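Local structure of Abbfa_003403 (4ZXH) at residues Q30-T35 / L1026-L1031; I26-R31 / G1006-A1011. The protein is a four-domain nonribosomal peptide synthetase that probably condenses a carrier-bound amino acid with an acyl or peptidyl partner and releases the product through its thioesterase domain. One frame throughout, in Å; residues are numbered along the deposited sequence.

Interaction 1. Residues Q30-T35 / L1026-L1031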
loop_
_atom_site.group_PDB
_atom_site.type_symbol
_atom_site.label_atom_id
_atom_site.label_comp_id
_atom_site.label_asym_id
_atom_site.label_seq_id
_atom_site.Cartn_x
_atom_site.Cartn_y
_atom_site.Cartn_z
ATOM N N GLN A 30 19.748 4.115 0.022
ATOM C CA GLN A 30 20.047 5.548 -0.048
ATOM C C GLN A 30 19.793 6.163 -1.427
ATOM O O GLN A 30 19.380 7.322 -1.502
ATOM C CB GLN A 30 21.489 5.832 0.365
ATOM C CG GLN A 30 21.723 7.287 0.774
ATOM C CD GLN A 30 20.917 7.664 2.011
ATOM O OE1 GLN A 30 21.087 7.078 3.068
ATOM N NE2 GLN A 30 20.041 8.644 1.879
ATOM N N ARG A 31 20.048 5.423 -2.509
ATOM C CA ARG A 31 19.653 5.900 -3.849
ATOM C C ARG A 31 18.141 5.905 -3.990
ATOM O O ARG A 31 17.560 6.801 -4.591
ATOM C CB ARG A 31 20.259 5.051 -4.977
ATOM C CG ARG A 31 21.663 5.445 -5.331
ATOM C CD ARG A 31 21.728 6.895 -5.777
ATOM N NE ARG A 31 21.730 7.005 -7.229
ATOM C CZ ARG A 31 22.840 7.033 -7.960
ATOM N NH1 ARG A 31 24.009 6.973 -7.349
ATOM N NH2 ARG A 31 22.788 7.122 -9.283
ATOM N N LEU A 32 17.510 4.881 -3.441
ATOM C CA LEU A 32 16.081 4.712 -3.586
ATOM C C LEU A 32 15.331 5.868 -2.924
ATOM O O LEU A 32 14.375 6.398 -3.479
ATOM C CB LEU A 32 15.662 3.385 -2.988
ATOM C CG LEU A 32 14.292 2.874 -3.365
ATOM C CD1 LEU A 32 14.231 2.658 -4.877
ATOM C CD2 LEU A 32 14.057 1.587 -2.607
ATOM N N GLU A 33 15.784 6.276 -1.745
ATOM C CA GLU A 33 15.163 7.404 -1.059
ATOM C C GLU A 33 16.243 8.395 -0.608
ATOM O O GLU A 33 16.796 8.254 0.472
ATOM C CB GLU A 33 14.325 6.902 0.128
ATOM C CG GLU A 33 13.652 7.994 0.911
ATOM C CD GLU A 33 13.056 9.055 0.012
ATOM O OE1 GLU A 33 12.086 8.750 -0.729
ATOM O OE2 GLU A 33 13.595 10.186 0.018
ATOM N N PRO A 34 16.566 9.389 -1.453
ATOM C CA PRO A 34 17.743 10.219 -1.171
ATOM C C PRO A 34 17.673 11.040 0.110
ATOM O O PRO A 34 18.737 11.345 0.632
ATOM C CB PRO A 34 17.818 11.126 -2.395
ATOM C CG PRO A 34 17.248 10.298 -3.481
ATOM C CD PRO A 34 16.092 9.587 -2.833
ATOM N N THR A 35 16.484 11.351 0.627
ATOM C CA THR A 35 16.378 12.083 1.899
ATOM C C THR A 35 16.516 11.174 3.126
ATOM O O THR A 35 16.358 11.613 4.261
ATOM C CB THR A 35 15.041 12.833 2.035
ATOM O OG1 THR A 35 14.034 11.926 2.499
ATOM C CG2 THR A 35 14.633 13.452 0.726
ATOM N N LEU A 1026 16.929 9.333 -14.716
ATOM C CA LEU A 1026 15.895 8.506 -14.112
ATOM C C LEU A 1026 16.413 7.969 -12.793
ATOM O O LEU A 1026 17.627 7.894 -12.586
ATOM C CB LEU A 1026 15.521 7.338 -15.008
ATOM C CG LEU A 1026 15.359 7.690 -16.472
ATOM C CD1 LEU A 1026 14.999 6.425 -17.247
ATOM C CD2 LEU A 1026 14.313 8.793 -16.632
ATOM N N SER A 1027 15.510 7.566 -11.910
ATOM C CA SER A 1027 15.929 7.053 -10.615
ATOM C C SER A 1027 15.511 5.601 -10.465
ATOM O O SER A 1027 14.623 5.147 -11.175
ATOM C CB SER A 1027 15.346 7.899 -9.485
ATOM O OG SER A 1027 13.999 8.254 -9.736
ATOM N N VAL A 1028 16.157 4.870 -9.555
ATOM C CA VAL A 1028 15.702 3.522 -9.244
ATOM C C VAL A 1028 14.330 3.633 -8.586
ATOM O O VAL A 1028 13.512 2.700 -8.650
ATOM C CB VAL A 1028 16.698 2.758 -8.342
ATOM C CG1 VAL A 1028 17.909 2.313 -9.144
ATOM C CG2 VAL A 1028 17.153 3.622 -7.209
ATOM N N ALA A 1029 14.056 4.797 -7.999
ATOM C CA ALA A 1029 12.751 5.044 -7.407
ATOM C C ALA A 1029 11.669 5.033 -8.480
ATOM O O ALA A 1029 10.596 4.455 -8.276
ATOM C CB ALA A 1029 12.738 6.354 -6.644
ATOM N N LEU A 1030 11.953 5.667 -9.619
ATOM C CA LEU A 1030 11.028 5.665 -10.754
ATOM C C LEU A 1030 10.822 4.260 -11.298
ATOM O O LEU A 1030 9.705 3.890 -11.662
ATOM C CB LEU A 1030 11.520 6.585 -11.871
ATOM C CG LEU A 1030 11.208 8.048 -11.568
ATOM C CD1 LEU A 1030 11.886 9.031 -12.535
ATOM C CD2 LEU A 1030 9.704 8.223 -11.580
ATOM N N LEU A 1031 11.886 3.464 -11.334
ATOM C CA LEU A 1031 11.748 2.094 -11.825
ATOM C C LEU A 1031 10.968 1.213 -10.850
ATOM O O LEU A 1031 10.238 0.308 -11.248
ATOM C CB LEU A 1031 13.115 1.472 -12.096
ATOM C CG LEU A 1031 13.075 -0.002 -12.485
ATOM C CD1 LEU A 1031 12.293 -0.177 -13.752
ATOM C CD2 LEU A 1031 14.481 -0.522 -12.658
#
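Leu32 of helix 21-32 lays its side chain against the first turn of helix 1028-1033, where Val1028 and Ala1029 receive it. Its CB carries the chain off the helix edge and makes no close contact with residues 1026-1031. CG leaves CB opposite the backbone N (chi1 -164°), and there the chain forks. The CD1 branch folds back toward the partner helix. Leu32 CD1 rests on the backbone, 3.8 Å from Ala1029 N and 3.8 Å from the carbonyl carbon C of Val1028. Leu32 CD1 also meets the Val1028 CG2 methyl at 3.9 Å. The other branch turns the other way, and Leu32 CD2 lies 3.9 Å from Tyr28 CE2, one turn earlier on the same helix.

The contact joins two domains. Helix 21-32 belongs to the condensation domain. Helix 1028-1033 is the short helix after helix 1008-1022 in the four-helix carrier (PCP) domain. The contact is partly buried van der Waals packing, mostly of aliphatic groups and partly against backbone.

Val1028 points at the condensation domain and does most of the touching from the carrier side. Val1028 CG2 sits between Leu32 and Arg31, 4.1 Å from Arg31 CB. Further out, the bent Arg31 chain touches Lys1019 and Thr122. Ala1029 comes in from the side, and Ala1029 CB packs 3.6 Å from Leu32 O, at the end of helix 21-32.

Ser1027 is the N-cap of helix 1028-1033, and Ser1027 OG accepts from Leu1030 N at 3.3 Å (148°). On the other side Glu33 leaves helical geometry. Beyond the helix, Glu33 OE2 ties the following turn together by accepting from Thr35 N at 3.2 Å and from Thr35 OG1, which approaches from above the carboxylate plane.

Interaction 2. Residues I26-R31 / G1006-A1011. With PNS (4'-phosphopantetheine), chain B.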
loop_
_atom_site.group_PDB
_atom_site.type_symbol
_atom_site.label_atom_id
_atom_site.label_comp_id
_atom_site.label_asym_id
_atom_site.label_seq_id
_atom_site.Cartn_x
_atom_site.Cartn_y
_atom_site.Cartn_z
ATOM N N ILE A 26 22.515 -1.248 1.769
ATOM C CA ILE A 26 22.444 0.099 2.319
ATOM C C ILE A 26 22.537 1.138 1.213
ATOM O O ILE A 26 21.751 2.092 1.159
ATOM C CB ILE A 26 23.574 0.392 3.298
ATOM C CG1 ILE A 26 23.744 -0.735 4.332
ATOM C CG2 ILE A 26 23.360 1.757 3.892
ATOM C CD1 ILE A 26 22.577 -0.930 5.202
ATOM N N TRP A 27 23.530 0.955 0.350
ATOM C CA TRP A 27 23.749 1.852 -0.773
ATOM C C TRP A 27 22.458 2.019 -1.544
ATOM O O TRP A 27 21.970 3.141 -1.720
ATOM C CB TRP A 27 24.841 1.319 -1.682
ATOM C CG TRP A 27 25.276 2.285 -2.705
ATOM C CD1 TRP A 27 26.336 3.151 -2.624
ATOM C CD2 TRP A 27 24.685 2.495 -3.994
ATOM N NE1 TRP A 27 26.439 3.885 -3.788
ATOM C CE2 TRP A 27 25.435 3.505 -4.641
ATOM C CE3 TRP A 27 23.593 1.928 -4.666
ATOM C CZ2 TRP A 27 25.124 3.960 -5.921
ATOM C CZ3 TRP A 27 23.287 2.382 -5.937
ATOM C CH2 TRP A 27 24.054 3.380 -6.554
ATOM N N TYR A 28 21.892 0.891 -1.969
ATOM C CA TYR A 28 20.659 0.900 -2.742
ATOM C C TYR A 28 19.547 1.709 -2.064
ATOM O O TYR A 28 18.894 2.541 -2.699
ATOM C CB TYR A 28 20.190 -0.532 -2.999
ATOM C CG TYR A 28 18.955 -0.629 -3.858
ATOM C CD1 TYR A 28 19.018 -0.437 -5.233
ATOM C CD2 TYR A 28 17.726 -0.928 -3.299
ATOM C CE1 TYR A 28 17.876 -0.531 -6.026
ATOM C CE2 TYR A 28 16.592 -1.017 -4.077
ATOM C CZ TYR A 28 16.662 -0.822 -5.440
ATOM O OH TYR A 28 15.510 -0.928 -6.203
ATOM N N ILE A 29 19.339 1.467 -0.778
ATOM C CA ILE A 29 18.280 2.155 -0.054
ATOM C C ILE A 29 18.497 3.674 -0.098
ATOM O O ILE A 29 17.545 4.433 -0.292
ATOM C CB ILE A 29 18.183 1.638 1.402
ATOM C CG1 ILE A 29 17.773 0.167 1.380
ATOM C CG2 ILE A 29 17.167 2.431 2.205
ATOM C CD1 ILE A 29 17.676 -0.485 2.714
ATOM N N GLN A 30 19.748 4.115 0.022
ATOM C CA GLN A 30 20.047 5.548 -0.048
ATOM C C GLN A 30 19.793 6.163 -1.427
ATOM O O GLN A 30 19.380 7.322 -1.502
ATOM C CB GLN A 30 21.489 5.832 0.365
ATOM C CG GLN A 30 21.723 7.287 0.774
ATOM C CD GLN A 30 20.917 7.664 2.011
ATOM O OE1 GLN A 30 21.087 7.078 3.068
ATOM N NE2 GLN A 30 20.041 8.644 1.879
ATOM N N ARG A 31 20.048 5.423 -2.509
ATOM C CA ARG A 31 19.653 5.900 -3.849
ATOM C C ARG A 31 18.141 5.905 -3.990
ATOM O O ARG A 31 17.560 6.801 -4.591
ATOM C CB ARG A 31 20.259 5.051 -4.977
ATOM C CG ARG A 31 21.663 5.445 -5.331
ATOM C CD ARG A 31 21.728 6.895 -5.777
ATOM N NE ARG A 31 21.730 7.005 -7.229
ATOM C CZ ARG A 31 22.840 7.033 -7.960
ATOM N NH1 ARG A 31 24.009 6.973 -7.349
ATOM N NH2 ARG A 31 22.788 7.122 -9.283
ATOM N N GLY A 1006 14.073 -9.868 -12.065
ATOM C CA GLY A 1006 14.931 -8.730 -11.813
ATOM C C GLY A 1006 15.071 -8.499 -10.326
ATOM O O GLY A 1006 14.215 -8.909 -9.553
ATOM N N HIS A 1007 16.147 -7.834 -9.925
ATOM C CA HIS A 1007 16.360 -7.531 -8.515
ATOM C C HIS A 1007 17.148 -6.245 -8.352
ATOM O O HIS A 1007 17.584 -5.631 -9.323
ATOM C CB HIS A 1007 17.091 -8.673 -7.821
ATOM C CG HIS A 1007 18.364 -9.056 -8.501
ATOM N ND1 HIS A 1007 19.531 -8.337 -8.355
ATOM C CD2 HIS A 1007 18.646 -10.066 -9.355
ATOM C CE1 HIS A 1007 20.483 -8.898 -9.078
ATOM N NE2 HIS A 1007 19.973 -9.951 -9.690
ATOM N N SER A 1008 17.356 -5.866 -7.104
ATOM C CA SER A 1008 17.881 -4.553 -6.779
ATOM C C SER A 1008 19.189 -4.139 -7.489
ATOM O O SER A 1008 19.222 -3.068 -8.076
ATOM C CB SER A 1008 18.007 -4.462 -5.263
ATOM O OG SER A 1008 16.690 -4.294 -4.737
ATOM N N LEU A 1009 20.238 -4.956 -7.486
ATOM C CA LEU A 1009 21.442 -4.582 -8.246
ATOM C C LEU A 1009 21.129 -4.402 -9.744
ATOM O O LEU A 1009 21.546 -3.407 -10.347
ATOM C CB LEU A 1009 22.557 -5.612 -8.069
ATOM C CG LEU A 1009 23.868 -5.337 -8.813
ATOM C CD1 LEU A 1009 24.279 -3.877 -8.642
ATOM C CD2 LEU A 1009 24.999 -6.261 -8.368
ATOM N N LEU A 1010 20.388 -5.337 -10.340
ATOM C CA LEU A 1010 19.996 -5.206 -11.754
ATOM C C LEU A 1010 19.286 -3.891 -12.052
ATOM O O LEU A 1010 19.554 -3.262 -13.069
ATOM C CB LEU A 1010 19.078 -6.347 -12.197
ATOM C CG LEU A 1010 19.724 -7.670 -12.585
ATOM C CD1 LEU A 1010 18.761 -8.458 -13.445
ATOM C CD2 LEU A 1010 21.003 -7.430 -13.313
ATOM N N ALA A 1011 18.378 -3.487 -11.167
ATOM C CA ALA A 1011 17.671 -2.221 -11.314
ATOM C C ALA A 1011 18.630 -1.033 -11.386
ATOM O O ALA A 1011 18.377 -0.083 -12.124
ATOM C CB ALA A 1011 16.704 -2.028 -10.183
HETATM O O23 PNS B . 14.608 -5.251 -3.624
HETATM P P24 PNS B . 16.035 -5.564 -3.991
HETATM O O25 PNS B . 16.313 -6.811 -4.787
HETATM O O27 PNS B . 16.811 -5.693 -2.582
HETATM C C28 PNS B . 16.767 -4.633 -1.633
HETATM C C29 PNS B . 17.634 -5.005 -0.443
HETATM C C30 PNS B . 19.030 -5.260 -1.012
HETATM C C31 PNS B . 17.075 -6.267 0.216
HETATM C C32 PNS B . 17.612 -3.861 0.582
HETATM O O33 PNS B . 16.243 -3.450 0.734
HETATM C C34 PNS B . 18.224 -4.302 1.898
HETATM O O35 PNS B . 19.397 -4.662 1.987
HETATM N N36 PNS B . 17.463 -4.283 2.983
HETATM C C37 PNS B . 17.958 -4.689 4.289
HETATM C C38 PNS B . 17.817 -3.492 5.228
HETATM C C39 PNS B . 18.924 -3.513 6.237
HETATM O O40 PNS B . 20.049 -3.876 5.924
HETATM N N41 PNS B . 18.557 -3.115 7.447
HETATM C C42 PNS B . 19.371 -3.011 8.634
HETATM C C43 PNS B . 18.320 -2.841 9.712
HETATM S S44 PNS B . 18.033 -4.456 10.448
#
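Tyr28 presents a ring face to Ser1008, the serine of the carrier-domain GGHSL signature that bears 4'-phosphopantetheine. The ring lies on helix 21-32 of the condensation domain, so the contact sits where the arm passes from one domain into the other. His1007 is the N-cap residue of helix 1008-1022, and His1007 CB lies 3.6 Å from the phosphate oxygen O25 of the cofactor.

Ser1008 follows, and three of its groups are engaged. Ser1008 CB stands almost straight above the Tyr28 ring centroid, 3.8 Å away and 7° off the normal, a CH-pi contact. Its OG lies over the same ring nearer the rim and is bonded covalently to P24 of the cofactor. Ser1008 N donates to O25 of the cofactor at 2.7 Å (148°). OG sits beside that backbone N (chi1 -75°), which holds the phosphate at the N-terminal end of the helix. The helix N terminus probably stabilises the negative charge there.

From the phosphate the arm passes obliquely by helix 21-32, first at Ile29 and then at Ile26. Ile29 CD1 packs 3.8 Å from the amide N36 of the cofactor, and Ile26 CD1 is 3.9 Å from the cofactor O40. Arg346 and Asn351 are also hydrogen-bonded to the cofactor.

Leu1009 turns from Tyr28 and packs on Ile82. Leu1010 sets its CG 3.6 Å above the plane of the His1007 ring, offset toward the rim. One turn after Ser1008, Ala1011 faces the condensation domain again. Ala1011 CB comes to 4.3 Å from Tyr28 OH.

Both interactions dock the carrier domain on helix 21-32, and their centres lie about 9 Å apart. Interaction 2 is fully buried and meets helix 1008-1022 at the cofactor. Interaction 1 is only partly buried and meets helix 1028-1033, the next helix in the chain. Their chemistry differs accordingly. Interaction 1 is mostly aliphatic packing, partly against backbone, whereas interaction 2 combines an aromatic face with a covalently held phosphate. The two are in contact. Leu1031 CD2 packs 3.7 Å from Ala1011 CB within the carrier domain, and Val1028 CB lies 4.2 Å from Tyr28 CE1 across the domain boundary. Tyr28, Arg31 and Leu32, on one helix, thus serve two carrier helices.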